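Local coordinates for protein oxidoreductase (Thermotoga maritima, PDB 1ZH8) that probably catalyses NADP-dependent oxidation or reduction of an alcohol-type substrate as a GFO/IDH/MocA-type oxidoreductase, at residues L88-E100 with C111-V125. Numbering follows the deposited sequence. Where two conformers were deposited one is given.
With NAP (NADP nicotinamide-adenine-dinucleotide phosphate), chain D.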
loop_
_atom_site.group_PDB
_atom_site.type_symbol
_atom_site.label_atom_id
_atom_site.label_comp_id
_atom_site.label_asym_id
_atom_site.label_seq_id
_atom_site.Cartn_x
_atom_site.Cartn_y
_atom_site.Cartn_z
ATOM N N LEU A 88 -17.102 31.187 1.771
ATOM C CA LEU A 88 -15.811 31.475 1.174
ATOM C C LEU A 88 -15.380 30.339 0.272
ATOM O O LEU A 88 -15.179 29.202 0.736
ATOM C CB LEU A 88 -14.748 31.754 2.239
ATOM C CG LEU A 88 -15.151 32.610 3.443
ATOM C CD1 LEU A 88 -14.045 32.678 4.529
ATOM C CD2 LEU A 88 -15.574 33.998 3.000
ATOM N N THR A 89 -15.265 30.638 -1.021
ATOM C CA THR A 89 -14.747 29.678 -1.999
ATOM C C THR A 89 -13.533 30.301 -2.666
ATOM O O THR A 89 -13.572 30.697 -3.836
ATOM C CB THR A 89 -15.820 29.314 -3.048
ATOM O OG1 THR A 89 -16.559 30.496 -3.398
ATOM C CG2 THR A 89 -16.794 28.285 -2.462
ATOM N N LEU A 90 -12.449 30.382 -1.903
ATOM C CA LEU A 90 -11.294 31.194 -2.251
ATOM C C LEU A 90 -10.045 30.351 -2.354
ATOM O O LEU A 90 -10.048 29.172 -1.940
ATOM C CB LEU A 90 -11.066 32.221 -1.153
ATOM C CG LEU A 90 -12.227 33.188 -0.986
ATOM C CD1 LEU A 90 -12.139 33.856 0.357
ATOM C CD2 LEU A 90 -12.194 34.195 -2.086
ATOM N N PRO A 91 -8.963 30.951 -2.896
ATOM C CA PRO A 91 -7.645 30.367 -2.733
ATOM C C PRO A 91 -7.406 30.143 -1.241
ATOM O O PRO A 91 -7.636 31.042 -0.423
ATOM C CB PRO A 91 -6.704 31.462 -3.268
ATOM C CG PRO A 91 -7.523 32.206 -4.261
ATOM C CD PRO A 91 -8.929 32.188 -3.699
ATOM N N VAL A 92 -6.949 28.954 -0.894
ATOM C CA VAL A 92 -6.815 28.559 0.494
ATOM C C VAL A 92 -5.964 29.547 1.351
ATOM O O VAL A 92 -6.219 29.703 2.561
ATOM C CB VAL A 92 -6.361 27.075 0.575
ATOM C CG1 VAL A 92 -5.045 26.874 -0.154
ATOM C CG2 VAL A 92 -6.242 26.599 1.986
ATOM N N GLU A 93 -5.017 30.252 0.727
ATOM C CA GLU A 93 -4.216 31.277 1.434
ATOM C C GLU A 93 -5.078 32.351 2.113
ATOM O O GLU A 93 -4.614 33.020 3.049
ATOM C CB GLU A 93 -3.180 31.949 0.499
ATOM C CG GLU A 93 -3.791 32.860 -0.553
ATOM C CD GLU A 93 -2.841 33.204 -1.693
ATOM O OE1 GLU A 93 -2.021 34.144 -1.536
ATOM O OE2 GLU A 93 -2.927 32.554 -2.762
ATOM N N LEU A 94 -6.326 32.494 1.647
ATOM C CA LEU A 94 -7.226 33.530 2.145
ATOM C C LEU A 94 -8.146 33.103 3.280
ATOM O O LEU A 94 -8.701 33.972 3.947
ATOM C CB LEU A 94 -8.059 34.141 1.004
ATOM C CG LEU A 94 -7.300 34.769 -0.170
ATOM C CD1 LEU A 94 -8.289 35.222 -1.238
ATOM C CD2 LEU A 94 -6.339 35.925 0.260
ATOM N N ASN A 95 -8.319 31.798 3.502
ATOM C CA ASN A 95 -9.220 31.319 4.564
ATOM C C ASN A 95 -9.010 32.039 5.886
ATOM O O ASN A 95 -9.924 32.743 6.354
ATOM C CB ASN A 95 -9.133 29.798 4.763
ATOM C CG ASN A 95 -9.548 29.016 3.512
ATOM O OD1 ASN A 95 -9.943 29.602 2.497
ATOM N ND2 ASN A 95 -9.459 27.686 3.583
ATOM N N LEU A 96 -7.814 31.895 6.472
ATOM C CA LEU A 96 -7.536 32.499 7.787
ATOM C C LEU A 96 -7.916 33.995 7.858
ATOM O O LEU A 96 -8.822 34.350 8.608
ATOM C CB LEU A 96 -6.089 32.248 8.273
ATOM C CG LEU A 96 -5.668 33.016 9.548
ATOM C CD1 LEU A 96 -6.501 32.635 10.761
ATOM C CD2 LEU A 96 -4.180 32.860 9.862
ATOM N N PRO A 97 -7.246 34.868 7.079
ATOM C CA PRO A 97 -7.587 36.294 7.268
ATOM C C PRO A 97 -9.063 36.613 7.027
ATOM O O PRO A 97 -9.608 37.478 7.717
ATOM C CB PRO A 97 -6.683 37.033 6.257
ATOM C CG PRO A 97 -6.233 35.995 5.295
ATOM C CD PRO A 97 -6.189 34.688 6.058
ATOM N N PHE A 98 -9.711 35.905 6.101
ATOM C CA PHE A 98 -11.112 36.198 5.766
ATOM C C PHE A 98 -12.092 35.690 6.832
ATOM O O PHE A 98 -13.082 36.354 7.146
ATOM C CB PHE A 98 -11.470 35.669 4.376
ATOM C CG PHE A 98 -11.094 36.594 3.252
ATOM C CD1 PHE A 98 -9.911 37.338 3.296
ATOM C CD2 PHE A 98 -11.927 36.724 2.135
ATOM C CE1 PHE A 98 -9.569 38.212 2.242
ATOM C CE2 PHE A 98 -11.596 37.555 1.084
ATOM C CZ PHE A 98 -10.420 38.311 1.128
ATOM N N ILE A 99 -11.797 34.529 7.406
ATOM C CA ILE A 99 -12.565 34.026 8.546
ATOM C C ILE A 99 -12.480 35.033 9.692
ATOM O O ILE A 99 -13.502 35.396 10.285
ATOM C CB ILE A 99 -12.104 32.610 8.977
ATOM C CG1 ILE A 99 -12.563 31.572 7.938
ATOM C CG2 ILE A 99 -12.598 32.272 10.408
ATOM C CD1 ILE A 99 -11.855 30.204 8.036
ATOM N N GLU A 100 -11.272 35.512 9.970
ATOM C CA GLU A 100 -11.082 36.482 11.045
ATOM C C GLU A 100 -11.861 37.761 10.791
ATOM O O GLU A 100 -12.441 38.329 11.726
ATOM C CB GLU A 100 -9.601 36.823 11.266
ATOM C CG GLU A 100 -9.376 37.592 12.572
ATOM C CD GLU A 100 -7.918 37.794 12.925
ATOM O OE1 GLU A 100 -7.042 37.244 12.224
ATOM O OE2 GLU A 100 -7.643 38.513 13.912
ATOM N N CYS A 111 -16.703 27.795 5.048
ATOM C CA CYS A 111 -15.479 27.945 4.302
ATOM C C CYS A 111 -15.031 26.618 3.769
ATOM O O CYS A 111 -15.093 25.596 4.457
ATOM C CB CYS A 111 -14.395 28.546 5.196
ATOM S SG CYS A 111 -12.821 28.842 4.360
ATOM N N GLU A 112 -14.568 26.644 2.534
ATOM C CA GLU A 112 -14.142 25.445 1.842
ATOM C C GLU A 112 -12.883 24.838 2.447
ATOM O O GLU A 112 -12.075 25.534 3.065
ATOM C CB GLU A 112 -13.940 25.721 0.341
ATOM C CG GLU A 112 -15.177 25.464 -0.491
ATOM C CD GLU A 112 -15.542 23.981 -0.537
ATOM O OE1 GLU A 112 -14.742 23.142 -0.056
ATOM O OE2 GLU A 112 -16.639 23.649 -1.021
ATOM N N LYS A 113 -12.740 23.530 2.263
ATOM C CA LYS A 113 -11.507 22.843 2.598
ATOM C C LYS A 113 -10.456 23.243 1.570
ATOM O O LYS A 113 -10.810 23.739 0.503
ATOM C CB LYS A 113 -11.724 21.319 2.572
ATOM C CG LYS A 113 -12.647 20.776 1.456
ATOM C CD LYS A 113 -12.167 21.087 0.016
ATOM C CE LYS A 113 -10.863 20.398 -0.305
ATOM N NZ LYS A 113 -10.283 20.827 -1.584
ATOM N N PRO A 114 -9.162 23.052 1.879
ATOM C CA PRO A 114 -8.603 22.702 3.199
ATOM C C PRO A 114 -8.816 23.836 4.195
ATOM O O PRO A 114 -8.945 24.998 3.776
ATOM C CB PRO A 114 -7.103 22.517 2.915
ATOM C CG PRO A 114 -7.019 22.321 1.367
ATOM C CD PRO A 114 -8.126 23.147 0.830
ATOM N N ILE A 115 -8.852 23.508 5.493
ATOM C CA ILE A 115 -8.965 24.520 6.519
ATOM C C ILE A 115 -7.992 25.694 6.274
ATOM O O ILE A 115 -8.401 26.850 6.357
ATOM C CB ILE A 115 -8.827 23.934 7.942
ATOM C CG1 ILE A 115 -9.161 24.993 8.999
ATOM C CG2 ILE A 115 -7.444 23.343 8.171
ATOM C CD1 ILE A 115 -8.936 24.533 10.451
ATOM N N SER A 116 -6.731 25.403 5.962
ATOM C CA SER A 116 -5.737 26.435 5.642
ATOM C C SER A 116 -4.559 25.824 4.877
ATOM O O SER A 116 -4.652 24.688 4.434
ATOM C CB SER A 116 -5.243 27.157 6.892
ATOM O OG SER A 116 -4.482 28.293 6.530
ATOM N N THR A 117 -3.466 26.569 4.736
ATOM C CA THR A 117 -2.381 26.187 3.852
ATOM C C THR A 117 -1.498 25.127 4.484
ATOM O O THR A 117 -0.779 24.405 3.780
ATOM C CB THR A 117 -1.485 27.400 3.526
ATOM O OG1 THR A 117 -1.058 27.993 4.759
ATOM C CG2 THR A 117 -2.244 28.442 2.705
ATOM N N ASP A 118 -1.546 25.058 5.810
ATOM C CA ASP A 118 -0.739 24.138 6.619
ATOM C C ASP A 118 -1.287 24.109 8.052
ATOM O O ASP A 118 -2.156 24.914 8.419
ATOM C CB ASP A 118 0.740 24.572 6.634
ATOM C CG ASP A 118 0.899 26.044 6.948
ATOM O OD1 ASP A 118 0.674 26.416 8.108
ATOM O OD2 ASP A 118 1.205 26.842 6.030
ATOM N N VAL A 119 -0.753 23.213 8.870
ATOM C CA VAL A 119 -1.270 23.037 10.232
ATOM C C VAL A 119 -1.018 24.218 11.181
ATOM O O VAL A 119 -1.919 24.577 11.927
ATOM C CB VAL A 119 -0.833 21.689 10.858
ATOM C CG1 VAL A 119 -1.282 21.603 12.298
ATOM C CG2 VAL A 119 -1.447 20.550 10.073
ATOM N N GLU A 120 0.170 24.824 11.169
ATOM C CA GLU A 120 0.355 26.017 12.015
ATOM C C GLU A 120 -0.645 27.152 11.707
ATOM O O GLU A 120 -1.133 27.818 12.626
ATOM C CB GLU A 120 1.818 26.524 12.046
ATOM C CG GLU A 120 2.378 27.116 10.749
ATOM C CD GLU A 120 3.757 27.771 10.918
ATOM O OE1 GLU A 120 4.199 27.994 12.062
ATOM O OE2 GLU A 120 4.395 28.071 9.888
ATOM N N THR A 121 -0.994 27.329 10.436
ATOM C CA THR A 121 -1.956 28.351 10.062
ATOM C C THR A 121 -3.362 27.873 10.380
ATOM O O THR A 121 -4.210 28.668 10.824
ATOM C CB THR A 121 -1.855 28.726 8.571
ATOM O OG1 THR A 121 -0.488 28.873 8.203
ATOM C CG2 THR A 121 -2.519 30.042 8.324
ATOM N N GLY A 122 -3.602 26.579 10.145
ATOM C CA GLY A 122 -4.873 25.935 10.493
ATOM C C GLY A 122 -5.227 26.130 11.961
ATOM O O GLY A 122 -6.383 26.444 12.282
ATOM N N LYS A 123 -4.238 25.975 12.852
ATOM C CA LYS A 123 -4.458 26.127 14.295
ATOM C C LYS A 123 -4.989 27.497 14.642
ATOM O O LYS A 123 -5.688 27.639 15.638
ATOM C CB LYS A 123 -3.190 25.915 15.092
ATOM C CG LYS A 123 -2.808 24.498 15.407
ATOM C CD LYS A 123 -1.360 24.532 15.936
ATOM C CE LYS A 123 -0.745 23.152 16.021
ATOM N NZ LYS A 123 0.604 23.198 16.680
ATOM N N LYS A 124 -4.649 28.505 13.839
ATOM C CA LYS A 124 -5.126 29.873 14.112
ATOM C C LYS A 124 -6.611 29.997 13.752
ATOM O O LYS A 124 -7.351 30.724 14.417
ATOM C CB LYS A 124 -4.289 30.946 13.414
ATOM C CG LYS A 124 -2.853 31.041 13.913
ATOM C CD LYS A 124 -2.109 32.235 13.271
ATOM C CE LYS A 124 -0.693 31.877 12.717
ATOM N NZ LYS A 124 0.438 32.049 13.708
ATOM N N VAL A 125 -7.041 29.274 12.711
ATOM C CA VAL A 125 -8.444 29.226 12.358
ATOM C C VAL A 125 -9.199 28.576 13.517
ATOM O O VAL A 125 -10.235 29.076 13.969
ATOM C CB VAL A 125 -8.675 28.421 11.072
ATOM C CG1 VAL A 125 -10.169 28.145 10.872
ATOM C CG2 VAL A 125 -8.058 29.135 9.875
HETATM P PA NAP D . -11.099 29.143 -8.348
HETATM O O1A NAP D . -11.899 28.788 -9.549
HETATM O O2A NAP D . -9.798 29.753 -8.666
HETATM O O5B NAP D . -12.007 30.061 -7.396
HETATM C C5B NAP D . -11.413 31.040 -6.575
HETATM C C4B NAP D . -12.232 32.311 -6.699
HETATM O O4B NAP D . -11.816 33.259 -5.725
HETATM C C3B NAP D . -12.047 32.977 -8.057
HETATM O O3B NAP D . -13.295 33.522 -8.372
HETATM C C2B NAP D . -11.044 34.068 -7.723
HETATM O O2B NAP D . -10.793 35.193 -8.558
HETATM C C1B NAP D . -11.569 34.499 -6.370
HETATM N N9A NAP D . -10.573 35.284 -5.645
HETATM C C8A NAP D . -9.202 35.170 -5.693
HETATM N N7A NAP D . -8.675 36.085 -4.849
HETATM C C5A NAP D . -9.694 36.778 -4.274
HETATM C C6A NAP D . -9.738 37.815 -3.352
HETATM N N6A NAP D . -8.623 38.338 -2.869
HETATM N N1A NAP D . -10.945 38.310 -2.931
HETATM C C2A NAP D . -12.109 37.789 -3.442
HETATM N N3A NAP D . -12.075 36.771 -4.359
HETATM C C4A NAP D . -10.888 36.275 -4.764
HETATM O O3 NAP D . -10.828 27.815 -7.501
HETATM P PN NAP D . -11.983 26.840 -6.953
HETATM O O1N NAP D . -13.367 27.407 -7.041
HETATM O O2N NAP D . -11.592 25.579 -7.566
HETATM O O5D NAP D . -11.668 26.703 -5.378
HETATM C C5D NAP D . -12.070 27.646 -4.400
HETATM C C4D NAP D . -12.194 26.935 -3.054
HETATM O O4D NAP D . -13.109 25.855 -3.190
HETATM C C3D NAP D . -10.856 26.326 -2.624
HETATM O O3D NAP D . -10.647 26.500 -1.243
HETATM C C2D NAP D . -10.983 24.853 -2.929
HETATM O O2D NAP D . -10.222 24.047 -2.053
HETATM C C1D NAP D . -12.483 24.641 -2.789
HETATM N N1N NAP D . -12.926 23.512 -3.604
HETATM C C2N NAP D . -13.550 22.473 -2.975
HETATM C C3N NAP D . -13.988 21.360 -3.700
HETATM C C7N NAP D . -14.869 20.322 -3.051
HETATM O O7N NAP D . -15.233 19.220 -3.847
HETATM N N7N NAP D . -15.293 20.448 -1.778
HETATM C C4N NAP D . -13.785 21.327 -5.087
HETATM C C5N NAP D . -13.157 22.403 -5.727
HETATM C C6N NAP D . -12.728 23.498 -4.969
HETATM P P2B NAP D . -11.617 35.857 -9.772
HETATM O O1X NAP D . -12.666 36.825 -9.266
HETATM O O2X NAP D . -12.313 34.804 -10.603
HETATM O O3X NAP D . -10.560 36.584 -10.575
HETATM O O HOH W 1 -5.629 30.364 5.225
#
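Between Val92 and Ser116 sits a water gripped by three groups: it donates to Val92 O (2.8 Å), accepts from Leu96 N (2.9 Å) and pairs with Ser116 OG (2.7 Å), tying the start of helix 95-104 to the loop before helix 119-131. This is the beta-alpha-beta unit of the Rossmann fold that joins strand 85-88, helix 95-104 and strand 108-112; the two parallel strands are tied by Glu112 N to Leu88 O. Asn95 ND2 reaches across to the same loop and donates to Ile115 O at 3.1 Å, a nearly straight bond with an N-H...O angle of 165°. The acceptor lies in the amide plane of Asn95, while ND2 stands above the carbonyl plane of Ile115. With CG anti to its own carbonyl carbon (chi1 -62°), the Asn95 amide lies against Cys111 SG, 3.4 Å from CG. A leucine here would probably leave Ile115 O without this donor and weaken the hold on the loop that carries the cis peptide before Pro114. That loop and the turn at Thr89-Leu90 both serve the cofactor: Lys113 O accepts from NADP O2D, Leu90 O accepts from O3D, and Glu112 OE1 takes the carboxamide N7N while its OE2 is held by His34. Farther along, helices 95-100 and 119-125 run almost parallel, 10° apart, and Leu96 lies over helix 119-131, CD2 on Thr121 CG2 (3.6 Å) and CD1 on Lys124 CB and Val125 CG2. One turn on from Asn95, Ile99 CD1 touches both Val125 CG1 (3.9 Å) and Cys111 SG (4.0 Å).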